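Local atomic coordinates of putative solute-binding component of ABC transporter (Clostridium phytofermentans, PDB entry 4YS6), a protein that probably serves as the sugar-binding component of an ABC transporter and holds beta-D-glucose in this structure. Residues G117-R125 and L297-I308; A137-Q148 and M288-L297. One frame throughout, in Å; residues are numbered along the deposited sequence. Where two conformers were deposited one is given.

Both contacts are buried, and both use helix 294-309, with Leu297 shared between them. Contact 1 sets strand 119-123 against the length of that helix; its interface is almost wholly apolar. Contact 2 takes the next strand of the same sheet, 135-139, with the helix after it, and packs them on strand 289-291 and the start of helix 294-309. It lies nearer the centre of the chain and mixes a CH-pi contact between Phe139 and Lys292 with a water-bridged polar cluster. The two meet where Val301 packs on Ala137 and where Asp124 is probably hydrogen-bonded to Ala137 and Thr138. Each also reaches the glucose, contact 1 through Asp124 and Arg125 and contact 2 through Lys292.

Contact 1 (G117-R125 and L297-I308); sequences GISVIAYDR and LASQVVKMVDAI. With NA (sodium ion), chain E; BGC (beta-D-glucopyranose), chain D.
Tyr123 and Leu297 meet at the pocket end of this contact. Leu297 CD2 lies 3.6 Å from Tyr123 CZ and approaches the ring obliquely. Val301 CG2 comes from the same side of the ring, also obliquely, 3.8 Å from Tyr123 CD2. Leu297 CD2 also touches Asp124, 3.8 Å from OD1. Further along, Ile121 CD1 is the main apolar contact point. It packs 3.8 Å from Met304 CB and the same distance from Val305 CG2, with Ile308 CD1 a little farther off. Ile121 CG1 stands anti to the carbonyl carbon (chi1 -62°), and the extended CG1-CD1 arm reaches toward the helix, among Met304, Val305 and Ile308. At the far end Ser119 OG rests on Ile308 CG2.

The helix runs antiparallel to the strand, 170° between their directions, with the axes 10.3 Å apart. It covers one side of the parallel part of the sheet, as in the alpha/beta lobes of periplasmic sugar-binding proteins. Val120 points to the other side of the sheet.

The strand's C-terminal end leads into the glucose pocket. Asp124 OD2 accepts a hydrogen bond from O2 of the glucose, while its OD1 forms a salt bridge with Arg50. Arg125 is extended from CG to NE and presents its guanidinium edge-on to the sugar. Its NE donates to glucose O1, and its NH2 bonds to the ring oxygen O5 almost straight, at 173°. Arg125 NH1 is held by Ser100 O, which helps fix the rotation of the group. Tyr123 OH is hydrogen-bonded to Asp54. At the opposite end of the helix Ala307 O binds a sodium ion at 2.4 Å, together with a water and Gly312 O.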
loop_
_atom_site.group_PDB
_atom_site.type_symbol
_atom_site.label_atom_id
_atom_site.label_comp_id
_atom_site.label_asym_id
_atom_site.label_seq_id
_atom_site.Cartn_x
_atom_site.Cartn_y
_atom_site.Cartn_z
ATOM N N GLY A 117 10.953 -26.136 -9.167
ATOM C CA GLY A 117 11.363 -26.096 -7.771
ATOM C C GLY A 117 11.829 -24.741 -7.282
ATOM O O GLY A 117 12.554 -24.639 -6.298
ATOM N N ILE A 118 11.405 -23.692 -7.970
ATOM C CA ILE A 118 11.758 -22.324 -7.606
ATOM C C ILE A 118 10.762 -21.784 -6.592
ATOM O O ILE A 118 9.571 -21.663 -6.893
ATOM C CB ILE A 118 11.773 -21.419 -8.853
ATOM C CG1 ILE A 118 12.855 -21.871 -9.826
ATOM C CG2 ILE A 118 12.024 -19.959 -8.470
ATOM C CD1 ILE A 118 12.716 -21.248 -11.187
ATOM N N SER A 119 11.233 -21.458 -5.389
ATOM C CA SER A 119 10.361 -20.869 -4.370
ATOM C C SER A 119 9.933 -19.460 -4.725
ATOM O O SER A 119 10.682 -18.729 -5.369
ATOM C CB SER A 119 11.061 -20.866 -3.020
ATOM O OG SER A 119 11.278 -22.203 -2.602
ATOM N N VAL A 120 8.725 -19.092 -4.289
ATOM C CA VAL A 120 8.144 -17.783 -4.556
ATOM C C VAL A 120 7.758 -17.088 -3.269
ATOM O O VAL A 120 6.967 -17.602 -2.472
ATOM C CB VAL A 120 6.895 -17.903 -5.461
ATOM C CG1 VAL A 120 6.187 -16.571 -5.593
ATOM C CG2 VAL A 120 7.304 -18.450 -6.825
ATOM N N ILE A 121 8.310 -15.900 -3.080
ATOM C CA ILE A 121 7.926 -15.059 -1.951
ATOM C C ILE A 121 7.085 -13.925 -2.510
ATOM O O ILE A 121 7.521 -13.186 -3.394
ATOM C CB ILE A 121 9.166 -14.513 -1.186
ATOM C CG1 ILE A 121 9.993 -15.663 -0.607
ATOM C CG2 ILE A 121 8.737 -13.588 -0.080
ATOM C CD1 ILE A 121 11.304 -15.240 -0.016
ATOM N N ALA A 122 5.859 -13.814 -2.017
ATOM C CA ALA A 122 5.000 -12.667 -2.339
ATOM C C ALA A 122 5.468 -11.502 -1.499
ATOM O O ALA A 122 5.494 -11.594 -0.268
ATOM C CB ALA A 122 3.572 -12.965 -2.047
ATOM N N TYR A 123 5.840 -10.415 -2.165
ATOM C CA TYR A 123 6.389 -9.238 -1.533
ATOM C C TYR A 123 5.316 -8.164 -1.442
ATOM O O TYR A 123 4.864 -7.666 -2.469
ATOM C CB TYR A 123 7.587 -8.693 -2.340
ATOM C CG TYR A 123 8.308 -7.552 -1.666
ATOM C CD1 TYR A 123 7.836 -6.254 -1.751
ATOM C CD2 TYR A 123 9.463 -7.784 -0.947
ATOM C CE1 TYR A 123 8.492 -5.209 -1.105
ATOM C CE2 TYR A 123 10.126 -6.770 -0.303
ATOM C CZ TYR A 123 9.651 -5.491 -0.379
ATOM O OH TYR A 123 10.338 -4.491 0.265
ATOM N N ASP A 124 4.942 -7.839 -0.202
ATOM C CA ASP A 124 3.995 -6.793 0.186
ATOM C C ASP A 124 2.548 -7.062 -0.200
ATOM O O ASP A 124 1.655 -6.912 0.657
ATOM C CB ASP A 124 4.393 -5.433 -0.352
ATOM C CG ASP A 124 3.624 -4.331 0.334
ATOM O OD1 ASP A 124 4.046 -3.876 1.432
ATOM O OD2 ASP A 124 2.539 -3.988 -0.170
ATOM N N ARG A 125 2.326 -7.430 -1.460
ATOM C CA ARG A 125 1.012 -7.800 -1.982
ATOM C C ARG A 125 0.886 -9.300 -2.111
ATOM O O ARG A 125 1.809 -9.963 -2.565
ATOM C CB ARG A 125 0.794 -7.176 -3.354
ATOM C CG ARG A 125 0.890 -5.650 -3.317
ATOM C CD ARG A 125 1.004 -5.106 -4.722
ATOM N NE ARG A 125 0.901 -3.637 -4.739
ATOM C CZ ARG A 125 0.939 -2.896 -5.846
ATOM N NH1 ARG A 125 1.118 -3.457 -7.024
ATOM N NH2 ARG A 125 0.795 -1.581 -5.776
ATOM N N LEU A 297 11.148 -4.437 5.876
ATOM C CA LEU A 297 10.480 -5.459 5.075
ATOM C C LEU A 297 11.518 -6.226 4.256
ATOM O O LEU A 297 11.511 -7.463 4.243
ATOM C CB LEU A 297 9.420 -4.835 4.168
ATOM C CG LEU A 297 8.638 -5.798 3.277
ATOM C CD1 LEU A 297 8.007 -6.889 4.089
ATOM C CD2 LEU A 297 7.560 -5.019 2.510
ATOM N N ALA A 298 12.419 -5.505 3.590
ATOM C CA ALA A 298 13.463 -6.142 2.796
ATOM C C ALA A 298 14.324 -7.048 3.667
ATOM O O ALA A 298 14.665 -8.157 3.252
ATOM C CB ALA A 298 14.318 -5.123 2.087
ATOM N N SER A 299 14.649 -6.602 4.876
ATOM C CA SER A 299 15.447 -7.407 5.790
ATOM C C SER A 299 14.759 -8.729 6.118
ATOM O O SER A 299 15.400 -9.785 6.154
ATOM C CB SER A 299 15.729 -6.623 7.081
ATOM O OG SER A 299 16.477 -7.442 7.967
ATOM N N GLN A 300 13.452 -8.680 6.329
ATOM C CA GLN A 300 12.698 -9.871 6.677
ATOM C C GLN A 300 12.659 -10.815 5.481
ATOM O O GLN A 300 12.795 -12.036 5.634
ATOM C CB GLN A 300 11.288 -9.517 7.128
ATOM C CG GLN A 300 11.249 -8.859 8.477
ATOM C CD GLN A 300 11.931 -9.703 9.542
ATOM O OE1 GLN A 300 12.951 -9.311 10.103
ATOM N NE2 GLN A 300 11.388 -10.874 9.798
ATOM N N VAL A 301 12.506 -10.253 4.285
ATOM C CA VAL A 301 12.499 -11.093 3.090
ATOM C C VAL A 301 13.852 -11.779 2.879
ATOM O O VAL A 301 13.909 -12.985 2.554
ATOM C CB VAL A 301 12.099 -10.282 1.868
ATOM C CG1 VAL A 301 12.343 -11.073 0.570
ATOM C CG2 VAL A 301 10.649 -9.913 2.003
ATOM N N VAL A 302 14.958 -11.064 3.099
ATOM C CA VAL A 302 16.266 -11.689 2.936
ATOM C C VAL A 302 16.458 -12.797 3.970
ATOM O O VAL A 302 17.077 -13.803 3.653
ATOM C CB VAL A 302 17.399 -10.651 3.005
ATOM C CG1 VAL A 302 18.772 -11.319 2.994
ATOM C CG2 VAL A 302 17.269 -9.688 1.815
ATOM N N LYS A 303 15.911 -12.643 5.178
ATOM C CA LYS A 303 15.935 -13.755 6.146
ATOM C C LYS A 303 15.204 -14.992 5.605
ATOM O O LYS A 303 15.637 -16.146 5.831
ATOM C CB LYS A 303 15.309 -13.342 7.479
ATOM C CG LYS A 303 16.144 -12.338 8.237
ATOM C CD LYS A 303 15.434 -11.954 9.506
ATOM C CE LYS A 303 16.089 -10.765 10.174
ATOM N NZ LYS A 303 15.283 -10.360 11.359
HETATM N N MSE A 304 14.090 -14.772 4.914
HETATM C CA MSE A 304 13.342 -15.872 4.281
HETATM C C MSE A 304 14.159 -16.506 3.154
HETATM O O MSE A 304 14.215 -17.720 3.036
HETATM C CB MSE A 304 11.982 -15.402 3.738
HETATM C CG MSE A 304 11.084 -14.894 4.802
HETATM SE SE MSE A 304 9.478 -14.263 3.831
HETATM C CE MSE A 304 8.249 -14.234 5.315
ATOM N N VAL A 305 14.807 -15.684 2.336
ATOM C CA VAL A 305 15.637 -16.185 1.250
ATOM C C VAL A 305 16.776 -17.041 1.799
ATOM O O VAL A 305 17.054 -18.157 1.311
ATOM C CB VAL A 305 16.180 -15.017 0.430
ATOM C CG1 VAL A 305 17.177 -15.511 -0.604
ATOM C CG2 VAL A 305 15.030 -14.298 -0.238
ATOM N N ASP A 306 17.428 -16.537 2.843
ATOM C CA ASP A 306 18.489 -17.293 3.489
ATOM C C ASP A 306 17.981 -18.637 4.037
ATOM O O ASP A 306 18.657 -19.667 3.926
ATOM C CB ASP A 306 19.097 -16.504 4.648
ATOM C CG ASP A 306 20.143 -15.497 4.209
ATOM O OD1 ASP A 306 20.649 -15.561 3.070
ATOM O OD2 ASP A 306 20.485 -14.639 5.048
ATOM N N ALA A 307 16.812 -18.613 4.661
ATOM C CA ALA A 307 16.260 -19.820 5.251
ATOM C C ALA A 307 16.029 -20.859 4.163
ATOM O O ALA A 307 16.358 -22.040 4.323
ATOM C CB ALA A 307 14.970 -19.508 5.979
ATOM N N ILE A 308 15.503 -20.393 3.034
ATOM C CA ILE A 308 15.178 -21.276 1.919
ATOM C C ILE A 308 16.433 -21.776 1.195
ATOM O O ILE A 308 16.557 -22.966 0.875
ATOM C CB ILE A 308 14.258 -20.554 0.917
ATOM C CG1 ILE A 308 12.892 -20.285 1.552
ATOM C CG2 ILE A 308 14.113 -21.346 -0.357
ATOM C CD1 ILE A 308 12.082 -19.234 0.841
HETATM NA NA NA E . 14.772 -23.608 5.142
HETATM C C2 BGC D . 1.095 -1.018 -0.818
HETATM C C3 BGC D . 1.036 0.433 -0.466
HETATM C C4 BGC D . 1.193 1.308 -1.638
HETATM C C5 BGC D . 0.254 0.953 -2.749
HETATM C C6 BGC D . 0.529 1.685 -4.046
HETATM C C1 BGC D . -0.008 -1.340 -1.846
HETATM O O1 BGC D . -0.001 -2.575 -2.215
HETATM O O2 BGC D . 0.891 -1.810 0.346
HETATM O O3 BGC D . 2.109 0.668 0.522
HETATM O O4 BGC D . 0.904 2.690 -1.310
HETATM O O5 BGC D . 0.397 -0.476 -3.010
HETATM O O6 BGC D . 1.908 1.674 -4.380
HETATM O O HOH W 1 12.696 -22.678 4.715
#

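Contact 2 (A137-Q148 and M288-L297); sequences ATFDNYMVGTKQ and MSIFKDTRTL. With BGC (beta-D-glucopyranose), chain D.
Phe139 turns one ring face to Lys292 CB in the tightest part of this contact. Lys292 CB sits 3.5 Å from the ring centroid, only 6° off the ring normal, a CH-pi contact over one face. Asp293 O comes in at the ring edge, 3.4 Å from Phe139 CZ. Leu297 CD1 adds a contact with Ala137 CB at 3.7 Å.

Lys292 CD also lies against Phe139 CG; beyond it the bend at chi3 (-60°) turns CE and NZ toward the glucose. NZ donates to glucose O3 at 2.9 Å and more weakly to O2; Gln271 is a further partner. A water accepts from Lys292 NZ and donates to Asn141 OD1 and Thr138 OG1. Asn141 ND2 in turn bonds to Thr138 OG1, which should help fix its amide. Thr138 OG1 is also hydrogen-bonded to Asp124 O, which ties this cluster to residues 117-125.

Packing is looser toward helix 141-155. Val144 CG1 and Ile290 CG1 are 4.3 Å apart. Ile290 CD1 reaches the aliphatic part of Lys147, 4.0 Å from CD, at a partly exposed edge. Met288, a selenomethionine, lays CE loosely against Lys147 O and Gln148 CA.

Asp140 caps helix 141-155 and Asp293 caps helix 294-309. Strand 331-339 lies between strands 135-139 and 289-291 in the sheet and packs on Phe139, Val144 and Ile290, while helix 177-195 flanks Asn141 and Val144.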
loop_
_atom_site.group_PDB
_atom_site.type_symbol
_atom_site.label_atom_id
_atom_site.label_comp_id
_atom_site.label_asym_id
_atom_site.label_seq_id
_atom_site.Cartn_x
_atom_site.Cartn_y
_atom_site.Cartn_z
ATOM N N ALA A 137 5.510 -11.705 2.766
ATOM C CA ALA A 137 6.079 -10.701 3.655
ATOM C C ALA A 137 5.388 -9.393 3.405
ATOM O O ALA A 137 5.355 -8.924 2.273
ATOM C CB ALA A 137 7.529 -10.540 3.412
ATOM N N THR A 138 4.873 -8.767 4.451
ATOM C CA THR A 138 4.122 -7.529 4.259
ATOM C C THR A 138 4.072 -6.753 5.585
ATOM O O THR A 138 4.682 -7.167 6.574
ATOM C CB THR A 138 2.716 -7.854 3.730
ATOM O OG1 THR A 138 2.038 -6.651 3.354
ATOM C CG2 THR A 138 1.916 -8.601 4.786
ATOM N N PHE A 139 3.412 -5.604 5.580
ATOM C CA PHE A 139 3.044 -4.926 6.815
ATOM C C PHE A 139 1.650 -5.392 7.199
ATOM O O PHE A 139 0.949 -6.041 6.417
ATOM C CB PHE A 139 3.133 -3.393 6.645
ATOM C CG PHE A 139 4.538 -2.918 6.502
ATOM C CD1 PHE A 139 5.176 -2.986 5.276
ATOM C CD2 PHE A 139 5.243 -2.454 7.594
ATOM C CE1 PHE A 139 6.500 -2.602 5.141
ATOM C CE2 PHE A 139 6.573 -2.060 7.442
ATOM C CZ PHE A 139 7.188 -2.158 6.226
ATOM N N ASP A 140 1.248 -5.125 8.428
ATOM C CA ASP A 140 -0.082 -5.537 8.871
ATOM C C ASP A 140 -1.119 -4.629 8.232
ATOM O O ASP A 140 -1.437 -3.537 8.747
ATOM C CB ASP A 140 -0.140 -5.487 10.390
ATOM C CG ASP A 140 -1.424 -6.064 10.947
ATOM O OD1 ASP A 140 -2.429 -6.171 10.221
ATOM O OD2 ASP A 140 -1.403 -6.422 12.131
ATOM N N ASN A 141 -1.617 -5.053 7.070
ATOM C CA ASN A 141 -2.437 -4.188 6.247
ATOM C C ASN A 141 -3.809 -3.884 6.861
ATOM O O ASN A 141 -4.300 -2.763 6.740
ATOM C CB ASN A 141 -2.603 -4.810 4.874
ATOM C CG ASN A 141 -1.279 -5.026 4.200
ATOM O OD1 ASN A 141 -0.554 -4.071 3.968
ATOM N ND2 ASN A 141 -0.914 -6.280 3.974
ATOM N N TYR A 142 -4.387 -4.846 7.572
ATOM C CA TYR A 142 -5.649 -4.583 8.259
ATOM C C TYR A 142 -5.439 -3.487 9.309
ATOM O O TYR A 142 -6.259 -2.576 9.441
ATOM C CB TYR A 142 -6.186 -5.860 8.888
ATOM C CG TYR A 142 -7.492 -5.655 9.577
ATOM C CD1 TYR A 142 -8.679 -5.677 8.864
ATOM C CD2 TYR A 142 -7.543 -5.423 10.941
ATOM C CE1 TYR A 142 -9.891 -5.480 9.502
ATOM C CE2 TYR A 142 -8.741 -5.231 11.578
ATOM C CZ TYR A 142 -9.903 -5.257 10.855
ATOM O OH TYR A 142 -11.084 -5.055 11.527
HETATM N N MSE A 143 -4.323 -3.540 10.020
HETATM C CA MSE A 143 -4.038 -2.551 11.067
HETATM C C MSE A 143 -3.823 -1.163 10.457
HETATM O O MSE A 143 -4.211 -0.138 11.055
HETATM C CB MSE A 143 -2.826 -2.974 11.915
HETATM C CG MSE A 143 -2.451 -1.950 12.908
HETATM SE SE MSE A 143 -0.840 -2.578 13.874
HETATM C CE MSE A 143 -1.587 -4.237 14.604
ATOM N N VAL A 144 -3.221 -1.099 9.266
ATOM C CA VAL A 144 -3.082 0.169 8.576
ATOM C C VAL A 144 -4.464 0.794 8.404
ATOM O O VAL A 144 -4.678 1.964 8.690
ATOM C CB VAL A 144 -2.411 0.025 7.179
ATOM C CG1 VAL A 144 -2.529 1.317 6.367
ATOM C CG2 VAL A 144 -0.945 -0.400 7.293
ATOM N N GLY A 145 -5.402 0.005 7.889
ATOM C CA GLY A 145 -6.763 0.473 7.709
ATOM C C GLY A 145 -7.400 0.895 9.022
ATOM O O GLY A 145 -8.018 1.936 9.095
ATOM N N THR A 146 -7.264 0.062 10.056
ATOM C CA THR A 146 -7.774 0.418 11.376
ATOM C C THR A 146 -7.264 1.791 11.810
ATOM O O THR A 146 -8.033 2.644 12.283
ATOM C CB THR A 146 -7.366 -0.616 12.446
ATOM O OG1 THR A 146 -7.775 -1.932 12.049
ATOM C CG2 THR A 146 -8.004 -0.287 13.774
ATOM N N LYS A 147 -5.963 2.013 11.653
ATOM C CA LYS A 147 -5.362 3.268 12.121
ATOM C C LYS A 147 -5.967 4.452 11.387
ATOM O O LYS A 147 -6.215 5.512 11.986
ATOM C CB LYS A 147 -3.845 3.262 11.944
ATOM C CG LYS A 147 -3.125 2.343 12.922
ATOM C CD LYS A 147 -1.606 2.474 12.760
ATOM C CE LYS A 147 -0.829 1.562 13.665
ATOM N NZ LYS A 147 -1.047 1.915 15.081
ATOM N N GLN A 148 -6.199 4.294 10.091
ATOM C CA GLN A 148 -6.779 5.391 9.301
ATOM C C GLN A 148 -8.218 5.667 9.734
ATOM O O GLN A 148 -8.622 6.835 9.878
ATOM C CB GLN A 148 -6.747 5.083 7.805
ATOM C CG GLN A 148 -5.323 4.952 7.264
ATOM C CD GLN A 148 -5.264 4.329 5.888
ATOM O OE1 GLN A 148 -6.134 3.546 5.499
ATOM N NE2 GLN A 148 -4.223 4.655 5.155
HETATM N N MSE A 288 -2.160 13.036 8.247
HETATM C CA MSE A 288 -1.323 11.966 8.755
HETATM C C MSE A 288 -0.955 11.040 7.608
HETATM O O MSE A 288 -1.544 11.097 6.506
HETATM C CB MSE A 288 -2.059 11.188 9.848
HETATM C CG MSE A 288 -3.337 10.526 9.370
HETATM SE SE MSE A 288 -3.158 8.776 8.482
HETATM C CE MSE A 288 -3.484 7.586 9.998
ATOM N N SER A 289 0.026 10.187 7.871
ATOM C CA SER A 289 0.344 9.113 6.988
ATOM C C SER A 289 0.781 7.942 7.865
ATOM O O SER A 289 0.691 7.992 9.093
ATOM C CB SER A 289 1.411 9.525 5.961
ATOM O OG SER A 289 1.600 8.528 4.948
ATOM N N ILE A 290 1.123 6.847 7.235
ATOM C CA ILE A 290 1.548 5.647 7.947
ATOM C C ILE A 290 2.922 5.341 7.404
ATOM O O ILE A 290 3.108 5.268 6.188
ATOM C CB ILE A 290 0.580 4.453 7.722
ATOM C CG1 ILE A 290 -0.835 4.734 8.249
ATOM C CG2 ILE A 290 1.156 3.157 8.329
ATOM C CD1 ILE A 290 -0.950 4.928 9.702
ATOM N N PHE A 291 3.888 5.177 8.293
ATOM C CA PHE A 291 5.249 4.872 7.894
ATOM C C PHE A 291 5.456 3.363 7.918
ATOM O O PHE A 291 5.272 2.713 8.938
ATOM C CB PHE A 291 6.270 5.537 8.805
ATOM C CG PHE A 291 7.697 5.171 8.497
ATOM C CD1 PHE A 291 8.224 5.359 7.224
ATOM C CD2 PHE A 291 8.523 4.674 9.484
ATOM C CE1 PHE A 291 9.549 5.033 6.954
ATOM C CE2 PHE A 291 9.837 4.365 9.222
ATOM C CZ PHE A 291 10.346 4.544 7.940
ATOM N N LYS A 292 5.852 2.844 6.770
ATOM C CA LYS A 292 6.187 1.457 6.578
ATOM C C LYS A 292 7.651 1.400 6.107
ATOM O O LYS A 292 7.994 1.768 4.981
ATOM C CB LYS A 292 5.229 0.808 5.565
ATOM C CG LYS A 292 3.752 0.996 5.925
ATOM C CD LYS A 292 2.818 0.063 5.191
ATOM C CE LYS A 292 2.859 0.215 3.677
ATOM N NZ LYS A 292 1.738 -0.600 3.115
ATOM N N ASP A 293 8.536 0.986 7.000
ATOM C CA ASP A 293 9.964 1.075 6.706
ATOM C C ASP A 293 10.334 -0.058 5.737
ATOM O O ASP A 293 10.460 -1.217 6.152
ATOM C CB ASP A 293 10.788 0.997 7.996
ATOM C CG ASP A 293 12.253 1.331 7.776
ATOM O OD1 ASP A 293 12.767 1.137 6.648
ATOM O OD2 ASP A 293 12.908 1.789 8.735
ATOM N N THR A 294 10.487 0.277 4.456
ATOM C CA THR A 294 10.775 -0.756 3.452
ATOM C C THR A 294 12.100 -1.466 3.702
ATOM O O THR A 294 12.309 -2.573 3.207
ATOM C CB THR A 294 10.793 -0.188 2.008
ATOM O OG1 THR A 294 11.809 0.813 1.848
ATOM C CG2 THR A 294 9.461 0.402 1.661
ATOM N N ARG A 295 13.013 -0.843 4.455
ATOM C CA ARG A 295 14.282 -1.484 4.741
ATOM C C ARG A 295 14.056 -2.698 5.634
ATOM O O ARG A 295 14.750 -3.723 5.527
ATOM C CB ARG A 295 15.231 -0.508 5.424
ATOM C CG ARG A 295 15.524 0.721 4.638
ATOM C CD ARG A 295 16.324 1.685 5.484
ATOM N NE ARG A 295 15.503 2.175 6.593
ATOM C CZ ARG A 295 15.890 3.118 7.440
ATOM N NH1 ARG A 295 17.081 3.662 7.315
ATOM N NH2 ARG A 295 15.081 3.503 8.403
ATOM N N THR A 296 13.093 -2.560 6.546
ATOM C CA THR A 296 12.739 -3.624 7.478
ATOM C C THR A 296 12.072 -4.775 6.765
ATOM O O THR A 296 12.364 -5.945 7.031
ATOM C CB THR A 296 11.787 -3.108 8.567
ATOM O OG1 THR A 296 12.429 -2.035 9.259
ATOM C CG2 THR A 296 11.438 -4.213 9.559
ATOM N N LEU A 297 11.148 -4.437 5.876
ATOM C CA LEU A 297 10.480 -5.459 5.075
ATOM C C LEU A 297 11.518 -6.226 4.256
ATOM O O LEU A 297 11.511 -7.463 4.243
ATOM C CB LEU A 297 9.420 -4.835 4.168
ATOM C CG LEU A 297 8.638 -5.798 3.277
ATOM C CD1 LEU A 297 8.007 -6.889 4.089
ATOM C CD2 LEU A 297 7.560 -5.019 2.510
HETATM C C2 BGC D . 1.095 -1.018 -0.818
HETATM C C3 BGC D . 1.036 0.433 -0.466
HETATM C C4 BGC D . 1.193 1.308 -1.638
HETATM C C5 BGC D . 0.254 0.953 -2.749
HETATM C C6 BGC D . 0.529 1.685 -4.046
HETATM C C1 BGC D . -0.008 -1.340 -1.846
HETATM O O1 BGC D . -0.001 -2.575 -2.215
HETATM O O2 BGC D . 0.891 -1.810 0.346
HETATM O O3 BGC D . 2.109 0.668 0.522
HETATM O O4 BGC D . 0.904 2.690 -1.310
HETATM O O5 BGC D . 0.397 -0.476 -3.010
HETATM O O6 BGC D . 1.908 1.674 -4.380
HETATM O O HOH W 2 2.019 -3.399 3.414
#